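Local coordinates for protein glutamate racemase (Escherichia coli, PDB 2JFN) that belongs to the aspartate/glutamate/hydantoin racemase family, enzymes of two alpha/beta domains, at residues A[128-133]-A[155-160]; A[115-120]-A[199-204]; A[254-259]-A[276-281]. One frame throughout, in Å; residues are numbered along the deposited sequence.

Contact 1: residues A[128-133]-A[155-160]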
loop_
_atom_site.group_PDB
_atom_site.type_symbol
_atom_site.label_atom_id
_atom_site.label_comp_id
_atom_site.label_asym_id
_atom_site.label_seq_id
_atom_site.Cartn_x
_atom_site.Cartn_y
_atom_site.Cartn_z
ATOM N N GLY A 128 23.642 -10.208 -4.208
ATOM C CA GLY A 128 22.780 -11.339 -3.924
ATOM C C GLY A 128 22.062 -11.287 -2.586
ATOM O O GLY A 128 21.406 -12.253 -2.206
ATOM N N ILE A 129 22.185 -10.174 -1.865
ATOM C CA ILE A 129 21.519 -10.034 -0.570
ATOM C C ILE A 129 20.331 -9.082 -0.733
ATOM O O ILE A 129 20.508 -7.878 -0.899
ATOM C CB ILE A 129 22.445 -9.428 0.505
ATOM C CG1 ILE A 129 23.855 -10.022 0.407
ATOM C CG2 ILE A 129 21.849 -9.683 1.886
ATOM C CD1 ILE A 129 23.979 -11.439 0.907
ATOM N N VAL A 130 19.122 -9.629 -0.681
ATOM C CA VAL A 130 17.926 -8.817 -0.828
ATOM C C VAL A 130 17.144 -8.757 0.475
ATOM O O VAL A 130 16.827 -9.785 1.076
ATOM C CB VAL A 130 17.019 -9.377 -1.941
ATOM C CG1 VAL A 130 15.721 -8.580 -2.015
ATOM C CG2 VAL A 130 17.751 -9.312 -3.274
ATOM N N GLY A 131 16.845 -7.543 0.914
ATOM C CA GLY A 131 16.093 -7.375 2.140
ATOM C C GLY A 131 14.615 -7.142 1.869
ATOM O O GLY A 131 14.236 -6.586 0.837
ATOM N N LEU A 132 13.774 -7.589 2.794
ATOM C CA LEU A 132 12.339 -7.393 2.666
ATOM C C LEU A 132 11.837 -6.728 3.932
ATOM O O LEU A 132 11.900 -7.315 5.017
ATOM C CB LEU A 132 11.615 -8.728 2.465
ATOM C CG LEU A 132 10.074 -8.685 2.469
ATOM C CD1 LEU A 132 9.552 -7.803 1.337
ATOM C CD2 LEU A 132 9.532 -10.105 2.317
ATOM N N LEU A 133 11.383 -5.488 3.801
ATOM C CA LEU A 133 10.834 -4.750 4.933
ATOM C C LEU A 133 9.329 -4.812 4.765
ATOM O O LEU A 133 8.794 -4.377 3.744
ATOM C CB LEU A 133 11.266 -3.283 4.913
ATOM C CG LEU A 133 12.655 -2.907 5.404
ATOM C CD1 LEU A 133 12.792 -1.394 5.334
ATOM C CD2 LEU A 133 12.850 -3.392 6.843
ATOM N N CYS A 155 19.080 -15.819 -4.793
ATOM C CA CYS A 155 19.590 -14.849 -3.828
ATOM C C CYS A 155 19.063 -15.142 -2.429
ATOM O O CYS A 155 18.076 -15.853 -2.269
ATOM C CB CYS A 155 19.196 -13.425 -4.239
ATOM S SG CYS A 155 17.416 -13.103 -4.237
ATOM N N GLN A 156 19.729 -14.594 -1.417
ATOM C CA GLN A 156 19.302 -14.805 -0.042
ATOM C C GLN A 156 18.429 -13.643 0.413
ATOM O O GLN A 156 18.768 -12.476 0.219
ATOM C CB GLN A 156 20.512 -14.953 0.885
ATOM C CG GLN A 156 21.380 -13.720 1.006
ATOM C CD GLN A 156 22.495 -13.900 2.019
ATOM O OE1 GLN A 156 23.358 -14.769 1.865
ATOM N NE2 GLN A 156 22.481 -13.078 3.066
ATOM N N ILE A 157 17.300 -13.974 1.026
ATOM C CA ILE A 157 16.361 -12.967 1.489
ATOM C C ILE A 157 16.433 -12.721 2.986
ATOM O O ILE A 157 16.324 -13.647 3.786
ATOM C CB ILE A 157 14.914 -13.367 1.131
ATOM C CG1 ILE A 157 14.781 -13.530 -0.384
ATOM C CG2 ILE A 157 13.933 -12.330 1.659
ATOM C CD1 ILE A 157 15.126 -12.286 -1.179
ATOM N N GLU A 158 16.620 -11.459 3.352
ATOM C CA GLU A 158 16.678 -11.058 4.749
ATOM C C GLU A 158 15.350 -10.378 5.060
ATOM O O GLU A 158 15.105 -9.262 4.606
ATOM C CB GLU A 158 17.819 -10.065 4.980
ATOM C CG GLU A 158 19.211 -10.624 4.749
ATOM C CD GLU A 158 19.522 -11.795 5.659
ATOM O OE1 GLU A 158 19.242 -11.699 6.873
ATOM O OE2 GLU A 158 20.052 -12.809 5.160
ATOM N N MET A 159 14.493 -11.053 5.820
ATOM C CA MET A 159 13.192 -10.488 6.172
ATOM C C MET A 159 13.232 -9.697 7.462
ATOM O O MET A 159 13.929 -10.060 8.407
ATOM C CB MET A 159 12.135 -11.580 6.326
ATOM C CG MET A 159 11.590 -12.152 5.036
ATOM S SD MET A 159 9.995 -12.951 5.365
ATOM C CE MET A 159 10.507 -14.283 6.471
ATOM N N LEU A 160 12.464 -8.618 7.495
ATOM C CA LEU A 160 12.380 -7.781 8.678
ATOM C C LEU A 160 10.963 -7.202 8.738
ATOM O O LEU A 160 10.599 -6.334 7.941
ATOM C CB LEU A 160 13.430 -6.665 8.605
ATOM C CG LEU A 160 13.822 -5.985 9.917
ATOM C CD1 LEU A 160 15.069 -5.132 9.693
ATOM C CD2 LEU A 160 12.669 -5.139 10.431
#

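Contact 2: residues A[115-120]-A[199-204]. With UMA (uridine-5'-diphosphate-N-acetylmuramoyl-L-alanine), chain C; GLU (glutamic acid), chain B.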
loop_
_atom_site.group_PDB
_atom_site.type_symbol
_atom_site.label_atom_id
_atom_site.label_comp_id
_atom_site.label_asym_id
_atom_site.label_seq_id
_atom_site.Cartn_x
_atom_site.Cartn_y
_atom_site.Cartn_z
ATOM N N VAL A 115 1.819 -7.216 -4.115
ATOM C CA VAL A 115 2.657 -8.214 -3.474
ATOM C C VAL A 115 4.049 -7.588 -3.440
ATOM O O VAL A 115 4.393 -6.793 -4.314
ATOM C CB VAL A 115 2.701 -9.539 -4.274
ATOM C CG1 VAL A 115 1.346 -10.230 -4.213
ATOM C CG2 VAL A 115 3.084 -9.269 -5.716
ATOM N N PRO A 116 4.852 -7.914 -2.420
ATOM C CA PRO A 116 6.206 -7.350 -2.324
ATOM C C PRO A 116 6.968 -7.544 -3.633
ATOM O O PRO A 116 6.920 -8.627 -4.225
ATOM C CB PRO A 116 6.820 -8.129 -1.164
ATOM C CG PRO A 116 5.616 -8.357 -0.260
ATOM C CD PRO A 116 4.545 -8.769 -1.258
ATOM N N ALA A 117 7.666 -6.498 -4.074
ATOM C CA ALA A 117 8.422 -6.521 -5.330
ATOM C C ALA A 117 9.698 -7.362 -5.285
ATOM O O ALA A 117 10.769 -6.912 -5.704
ATOM C CB ALA A 117 8.758 -5.091 -5.753
ATOM N N ILE A 118 9.577 -8.585 -4.791
ATOM C CA ILE A 118 10.721 -9.475 -4.694
ATOM C C ILE A 118 11.289 -9.843 -6.054
ATOM O O ILE A 118 12.509 -9.871 -6.232
ATOM C CB ILE A 118 10.343 -10.762 -3.942
ATOM C CG1 ILE A 118 10.030 -10.415 -2.484
ATOM C CG2 ILE A 118 11.481 -11.785 -4.034
ATOM C CD1 ILE A 118 9.499 -11.568 -1.677
ATOM N N LYS A 119 10.408 -10.113 -7.014
ATOM C CA LYS A 119 10.837 -10.495 -8.355
ATOM C C LYS A 119 11.819 -9.503 -9.000
ATOM O O LYS A 119 12.919 -9.888 -9.386
ATOM C CB LYS A 119 9.617 -10.710 -9.261
ATOM C CG LYS A 119 9.978 -11.236 -10.645
ATOM C CD LYS A 119 8.750 -11.571 -11.467
ATOM C CE LYS A 119 9.149 -12.058 -12.842
ATOM N NZ LYS A 119 7.976 -12.146 -13.742
ATOM N N PRO A 120 11.439 -8.222 -9.139
ATOM C CA PRO A 120 12.410 -7.312 -9.755
ATOM C C PRO A 120 13.653 -7.080 -8.895
ATOM O O PRO A 120 14.746 -6.882 -9.421
ATOM C CB PRO A 120 11.600 -6.031 -9.980
ATOM C CG PRO A 120 10.540 -6.095 -8.925
ATOM C CD PRO A 120 10.139 -7.552 -8.953
ATOM N N THR A 199 19.879 -4.286 -1.859
ATOM C CA THR A 199 18.556 -4.013 -2.426
ATOM C C THR A 199 17.496 -4.298 -1.357
ATOM O O THR A 199 17.455 -5.389 -0.800
ATOM C CB THR A 199 18.306 -4.909 -3.652
ATOM O OG1 THR A 199 19.408 -4.782 -4.563
ATOM C CG2 THR A 199 17.024 -4.495 -4.370
ATOM N N VAL A 200 16.645 -3.317 -1.062
ATOM C CA VAL A 200 15.614 -3.499 -0.044
ATOM C C VAL A 200 14.220 -3.320 -0.629
ATOM O O VAL A 200 13.901 -2.268 -1.180
ATOM C CB VAL A 200 15.783 -2.494 1.128
ATOM C CG1 VAL A 200 14.636 -2.655 2.128
ATOM C CG2 VAL A 200 17.121 -2.727 1.838
ATOM N N VAL A 201 13.399 -4.355 -0.498
ATOM C CA VAL A 201 12.028 -4.333 -0.998
ATOM C C VAL A 201 11.100 -3.758 0.063
ATOM O O VAL A 201 11.094 -4.212 1.202
ATOM C CB VAL A 201 11.528 -5.762 -1.325
ATOM C CG1 VAL A 201 10.052 -5.726 -1.735
ATOM C CG2 VAL A 201 12.372 -6.364 -2.438
ATOM N N LEU A 202 10.333 -2.742 -0.300
ATOM C CA LEU A 202 9.382 -2.173 0.643
ATOM C C LEU A 202 8.101 -2.954 0.390
ATOM O O LEU A 202 7.368 -2.676 -0.566
ATOM C CB LEU A 202 9.194 -0.680 0.370
ATOM C CG LEU A 202 10.517 0.093 0.456
ATOM C CD1 LEU A 202 10.280 1.588 0.278
ATOM C CD2 LEU A 202 11.174 -0.190 1.799
ATOM N N GLY A 203 7.870 -3.959 1.232
ATOM C CA GLY A 203 6.705 -4.819 1.101
ATOM C C GLY A 203 5.516 -4.389 1.936
ATOM O O GLY A 203 4.691 -5.204 2.341
ATOM N N CYS A 204 5.453 -3.098 2.220
ATOM C CA CYS A 204 4.349 -2.516 2.968
ATOM C C CYS A 204 4.143 -1.177 2.273
ATOM O O CYS A 204 5.088 -0.398 2.138
ATOM C CB CYS A 204 4.734 -2.319 4.433
ATOM S SG CYS A 204 3.360 -1.809 5.472
HETATM N N1 UMA C . 3.059 -5.584 -8.850
HETATM C C2 UMA C . 1.903 -5.863 -7.961
HETATM N N3 UMA C . 0.664 -5.862 -8.583
HETATM C C4 UMA C . 0.428 -5.625 -9.946
HETATM C C5 UMA C . 1.657 -5.345 -10.799
HETATM C C6 UMA C . 2.875 -5.337 -10.220
HETATM O O2 UMA C . 2.003 -6.077 -6.762
HETATM O O4 UMA C . -0.717 -5.646 -10.374
HETATM C C1B UMA C . 4.412 -5.579 -8.190
HETATM C C2B UMA C . 4.959 -6.991 -8.066
HETATM O "O2'" UMA C . 5.648 -7.255 -6.782
HETATM C C3B UMA C . 5.862 -7.237 -9.229
HETATM C C4B UMA C . 6.420 -5.834 -9.378
HETATM O O4B UMA C . 5.408 -4.933 -8.946
HETATM O O3B UMA C . 6.785 -8.246 -8.739
HETATM C C5B UMA C . 6.774 -5.450 -10.759
HETATM O O5B UMA C . 5.748 -5.786 -11.624
HETATM P PA UMA C . 5.865 -5.695 -13.207
HETATM O O1A UMA C . 4.471 -5.680 -13.671
HETATM O O2A UMA C . 6.657 -4.560 -13.555
HETATM O O3A UMA C . 6.550 -7.114 -13.590
HETATM P PB UMA C . 6.864 -8.442 -12.763
HETATM O O1B UMA C . 7.798 -8.208 -11.682
HETATM O O2B UMA C . 7.175 -9.497 -13.732
HETATM O "O1'" UMA C . 5.356 -8.792 -12.215
HETATM C "C1'" UMA C . 4.501 -9.841 -12.671
HETATM C "C2'" UMA C . 3.061 -9.404 -12.726
HETATM N "N2'" UMA C . 2.860 -8.289 -13.671
HETATM C "C7'" UMA C . 2.167 -8.439 -14.812
HETATM O "O7'" UMA C . 1.522 -9.455 -15.055
HETATM C "C8'" UMA C . 2.170 -7.307 -15.819
HETATM C "C3'" UMA C . 2.620 -9.025 -11.303
HETATM O "O3'" UMA C . 1.193 -8.679 -11.279
HETATM C "C4'" UMA C . 2.872 -10.185 -10.310
HETATM O "O4'" UMA C . 2.496 -9.817 -8.998
HETATM C "C5'" UMA C . 4.348 -10.592 -10.345
HETATM O "O5'" UMA C . 4.705 -10.934 -11.737
HETATM C "C6'" UMA C . 4.664 -11.816 -9.505
HETATM O "O6'" UMA C . 3.828 -12.899 -9.884
HETATM C C18 UMA C . 0.071 -9.429 -11.809
HETATM C C19 UMA C . -0.635 -10.260 -10.789
HETATM O O18 UMA C . -1.191 -11.299 -11.099
HETATM C C20 UMA C . -0.804 -8.467 -12.640
HETATM N N4 UMA C . -0.605 -9.769 -9.539
HETATM C C21 UMA C . -1.340 -10.309 -8.387
HETATM C C22 UMA C . -2.862 -10.543 -8.629
HETATM O O19 UMA C . -3.435 -9.785 -9.445
HETATM O O20 UMA C . -3.443 -11.477 -8.020
HETATM C C23 UMA C . -1.154 -9.377 -7.184
HETATM N N GLU B . -0.441 -0.350 4.059
HETATM C CA GLU B . -0.056 -1.498 4.885
HETATM C C GLU B . 0.107 -2.708 3.985
HETATM O O GLU B . 0.611 -2.570 2.812
HETATM C CB GLU B . -1.137 -1.759 5.945
HETATM C CG GLU B . -0.490 -2.001 7.328
HETATM C CD GLU B . -1.507 -2.554 8.317
HETATM O OE1 GLU B . -1.145 -3.338 9.191
HETATM O OE2 GLU B . -2.693 -2.216 8.259
HETATM O OXT GLU B . -0.242 -3.864 4.395
HETATM O O HOH W 1 7.089 -3.966 -2.950
#

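Contact 3: residues A[254-259]-A[276-281]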
loop_
_atom_site.group_PDB
_atom_site.type_symbol
_atom_site.label_atom_id
_atom_site.label_comp_id
_atom_site.label_asym_id
_atom_site.label_seq_id
_atom_site.Cartn_x
_atom_site.Cartn_y
_atom_site.Cartn_z
ATOM N N ALA A 254 -11.903 11.659 -0.563
ATOM C CA ALA A 254 -11.328 10.693 0.361
ATOM C C ALA A 254 -12.424 10.249 1.325
ATOM O O ALA A 254 -13.225 11.069 1.786
ATOM C CB ALA A 254 -10.163 11.316 1.135
ATOM N N PHE A 255 -12.463 8.952 1.608
ATOM C CA PHE A 255 -13.441 8.378 2.532
ATOM C C PHE A 255 -12.759 7.736 3.739
ATOM O O PHE A 255 -11.790 6.987 3.593
ATOM C CB PHE A 255 -14.261 7.271 1.863
ATOM C CG PHE A 255 -15.314 7.757 0.910
ATOM C CD1 PHE A 255 -15.361 7.260 -0.389
ATOM C CD2 PHE A 255 -16.279 8.673 1.316
ATOM C CE1 PHE A 255 -16.354 7.664 -1.277
ATOM C CE2 PHE A 255 -17.283 9.089 0.438
ATOM C CZ PHE A 255 -17.320 8.583 -0.865
ATOM N N CYS A 256 -13.258 8.024 4.934
ATOM C CA CYS A 256 -12.732 7.368 6.126
ATOM C C CYS A 256 -13.927 6.539 6.609
ATOM O O CYS A 256 -15.053 6.754 6.149
ATOM C CB CYS A 256 -12.293 8.385 7.188
ATOM S SG CYS A 256 -13.580 9.504 7.767
ATOM N N MET A 257 -13.706 5.585 7.508
ATOM C CA MET A 257 -14.828 4.773 7.981
ATOM C C MET A 257 -15.446 5.351 9.253
ATOM O O MET A 257 -16.530 4.943 9.670
ATOM C CB MET A 257 -14.388 3.322 8.208
ATOM C CG MET A 257 -13.795 2.650 6.965
ATOM S SD MET A 257 -14.765 2.876 5.434
ATOM C CE MET A 257 -13.476 3.434 4.294
ATOM N N ALA A 258 -14.757 6.314 9.851
ATOM C CA ALA A 258 -15.236 6.976 11.058
ATOM C C ALA A 258 -14.602 8.355 11.109
ATOM O O ALA A 258 -13.389 8.493 10.961
ATOM C CB ALA A 258 -14.851 6.175 12.300
ATOM N N MET A 259 -15.426 9.376 11.307
ATOM C CA MET A 259 -14.929 10.743 11.370
ATOM C C MET A 259 -14.361 10.981 12.763
ATOM O O MET A 259 -15.021 11.551 13.632
ATOM C CB MET A 259 -16.065 11.722 11.072
ATOM C CG MET A 259 -15.609 13.127 10.736
ATOM S SD MET A 259 -14.553 13.182 9.274
ATOM C CE MET A 259 -15.734 12.980 7.973
ATOM N N GLU A 276 -9.777 17.079 -2.181
ATOM C CA GLU A 276 -10.314 18.280 -1.554
ATOM C C GLU A 276 -11.168 18.008 -0.332
ATOM O O GLU A 276 -11.139 18.768 0.641
ATOM C CB GLU A 276 -11.152 19.066 -2.565
ATOM C CG GLU A 276 -12.217 18.231 -3.264
ATOM C CD GLU A 276 -13.486 19.017 -3.539
ATOM O OE1 GLU A 276 -13.386 20.191 -3.968
ATOM O OE2 GLU A 276 -14.587 18.460 -3.337
ATOM N N THR A 277 -11.918 16.914 -0.381
ATOM C CA THR A 277 -12.827 16.573 0.701
ATOM C C THR A 277 -12.602 15.204 1.334
ATOM O O THR A 277 -12.139 14.268 0.680
ATOM C CB THR A 277 -14.286 16.630 0.180
ATOM O OG1 THR A 277 -14.518 17.907 -0.432
ATOM C CG2 THR A 277 -15.277 16.422 1.309
ATOM N N LEU A 278 -12.936 15.118 2.619
ATOM C CA LEU A 278 -12.851 13.888 3.394
ATOM C C LEU A 278 -14.243 13.666 3.974
ATOM O O LEU A 278 -14.756 14.517 4.704
ATOM C CB LEU A 278 -11.847 14.024 4.539
ATOM C CG LEU A 278 -11.873 12.883 5.560
ATOM C CD1 LEU A 278 -11.373 11.589 4.923
ATOM C CD2 LEU A 278 -11.007 13.249 6.748
ATOM N N GLU A 279 -14.860 12.538 3.636
ATOM C CA GLU A 279 -16.192 12.211 4.135
ATOM C C GLU A 279 -16.208 10.826 4.769
ATOM O O GLU A 279 -15.336 9.991 4.502
ATOM C CB GLU A 279 -17.226 12.234 2.999
ATOM C CG GLU A 279 -17.494 13.600 2.383
ATOM C CD GLU A 279 -18.521 13.539 1.265
ATOM O OE1 GLU A 279 -18.668 14.545 0.530
ATOM O OE2 GLU A 279 -19.187 12.492 1.117
ATOM N N LYS A 280 -17.209 10.587 5.610
ATOM C CA LYS A 280 -17.360 9.294 6.252
ATOM C C LYS A 280 -18.155 8.385 5.326
ATOM O O LYS A 280 -19.164 8.794 4.757
ATOM C CB LYS A 280 -18.105 9.423 7.583
ATOM C CG LYS A 280 -18.532 8.070 8.154
ATOM C CD LYS A 280 -19.154 8.205 9.526
ATOM C CE LYS A 280 -19.624 6.857 10.055
ATOM N NZ LYS A 280 -20.057 6.962 11.485
ATOM N N LEU A 281 -17.690 7.153 5.171
ATOM C CA LEU A 281 -18.380 6.191 4.329
ATOM C C LEU A 281 -19.127 5.204 5.221
ATOM O O LEU A 281 -18.550 4.655 6.159
ATOM C CB LEU A 281 -17.381 5.431 3.458
ATOM C CG LEU A 281 -17.980 4.380 2.523
ATOM C CD1 LEU A 281 -18.793 5.061 1.434
ATOM C CD2 LEU A 281 -16.858 3.546 1.916
HETATM O O HOH W 2 -18.202 3.341 8.394
HETATM O O HOH W 3 -18.158 4.637 12.155
HETATM O O HOH W 4 -18.088 9.030 12.292
#

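Contact 1: residues A[128-133]-A[155-160]
The carbonyl oxygen of Val-130 is gripped twice from the neighbouring strand: Glu-158 N donates to it over 2.8 Å, nearly straight at hydrogen (167°), and Ile-157 CA adds a CA-H...O contact at 3.2 Å. Glu-158 O repeats the pattern in the other direction, taking Leu-132 N at 2.8 Å and Gly-131 CA as a second, weaker CA-H contact. Bonds from Gln-156 N to Gly-128 O, Val-130 N to Gln-156 O and Leu-160 N to Leu-132 O complete a regular parallel pairing. The two strands are the ends of a beta-alpha-beta unit whose helix 142-150 lies between them in the chain, and 156-161 is the outermost strand of its four-stranded parallel sheet. Val-130, Leu-132, Ile-157 and Met-159 share the face that this helix packs against through Thr-144, His-145 and Ile-148. Here Ile-157 swings its CG1 branch anti to the carbonyl carbon (chi1 -59°), which lays CD1 alongside Val-130 CB at 3.6 Å; Val-130 CG2 meets Cys-155 SG at 3.9 Å. Further along, Leu-132 CD2 rests beside Met-159 CG at 4.0 Å. On the other face, Leu-133 reaches across with CD2, which sits 3.8 Å from Leu-160 CB and within similar distance of both Leu-160 methyls; Trp-190 touches this leucine pair, as well as Glu-158.

Contact 2: residues A[115-120]-A[199-204]
Val-201 meets the turn at Pro-116 and Ala-117 with both methyls, CG1 coming within 3.4 Å of Ala-117 N and CG2 lying near Ala-117 O. The turn is an inverse gamma turn centred on Ala-117, closed by Ile-118 N donating to Pro-116 O over 2.7 Å, and Ala-117 is also the N-cap of helix 118-124. With CG1 of Val-201 anti to its own backbone N (chi1 175°), the valine end spreads over the helix start, while the Pro-116 ring sets CG against Gly-203 CA at 3.9 Å.

Each segment also leads to a ligand. Val-115 holds the nucleotide part of UDP-N-acetylmuramoyl-L-alanine from both ends of its backbone, its N donating to O2 at 2.9 Å and its O accepting from O2'. The fully extended Lys-119 reaches the diphosphate, where NZ donates a hydrogen bond to O2B at 2.8 Å. At the end of the segment 199-204, Cys-204 lines the pocket of glutamic acid, its SG 3.5 Å from the ligand CA. Farther out, Val-130 and Leu-132 back Val-201 from the adjacent strand, and Val-225 touches Ala-117. No direct hydrogen bond joins the segments; instead a water accepts from Ala-117 N and donates to Leu-202 O.

Contact 3: residues A[254-259]-A[276-281]
Phe-255 carries its ring anti to the carbonyl carbon (chi1 -75°) and Leu-281 its CG anti to the backbone N (chi1 180°), and these torsions, with the bend at Leu-281 chi2, bring Leu-281 CD1 over the centre of the Phe-255 ring. This CH-pi contact, 4.2 Å from CD1 to the ring centroid, sits at the end of a parallel beta-alpha-beta connection in which strands 253-256 and 277-280 are joined through the short helices 261-264 and 267-272. Glu-279 O lies at the ring edge, in its plane, and also accepts Cys-256 N at 2.9 Å. The Glu-279 side chain runs beside the ring with its carboxylate turned 71° from the ring plane; its OE2 is held by a salt bridge to Arg-82 of helix 65-82. On the opposite face of the sheet, the one carrying Ala-254, Cys-256 and Leu-278, Leu-278 CD1 packs against the CB atoms of Ala-254 and Cys-256, and Leu-270 of helix 267-272 touches both Ala-254 and Leu-278.

Past the paired strands, Met-257 curls back so that CE reaches Leu-281 CD2 at 4.1 Å. One water donates to both Met-257 O and Leu-281 O, bridging the two carbonyls. The extended Lys-280 gives NZ to two more waters, one 3.0 Å from Met-257 O and the other 2.9 Å from Met-259 N.

How the contacts relate
Contacts 1 and 2 reach the same parallel sheet: strands 129-134 and 199-202 are neighbours in it, and Leu-132 CD1 packs on both Pro-116 and Val-201. Contact 1 is nested along the chain within the loop that contact 2 closes. Contact 3 stands apart in the other, mixed sheet, its centre about 37 Å from that of contact 1 and about 30 Å from that of contact 2, across the centre of the chain. Contacts 1 and 3 are both parallel strand pairs with direct backbone bonds and partly exposed residues. The residues that touch in contact 2 are all buried; it relies on apolar packing and one bridging water, and has ligands bound at its segments.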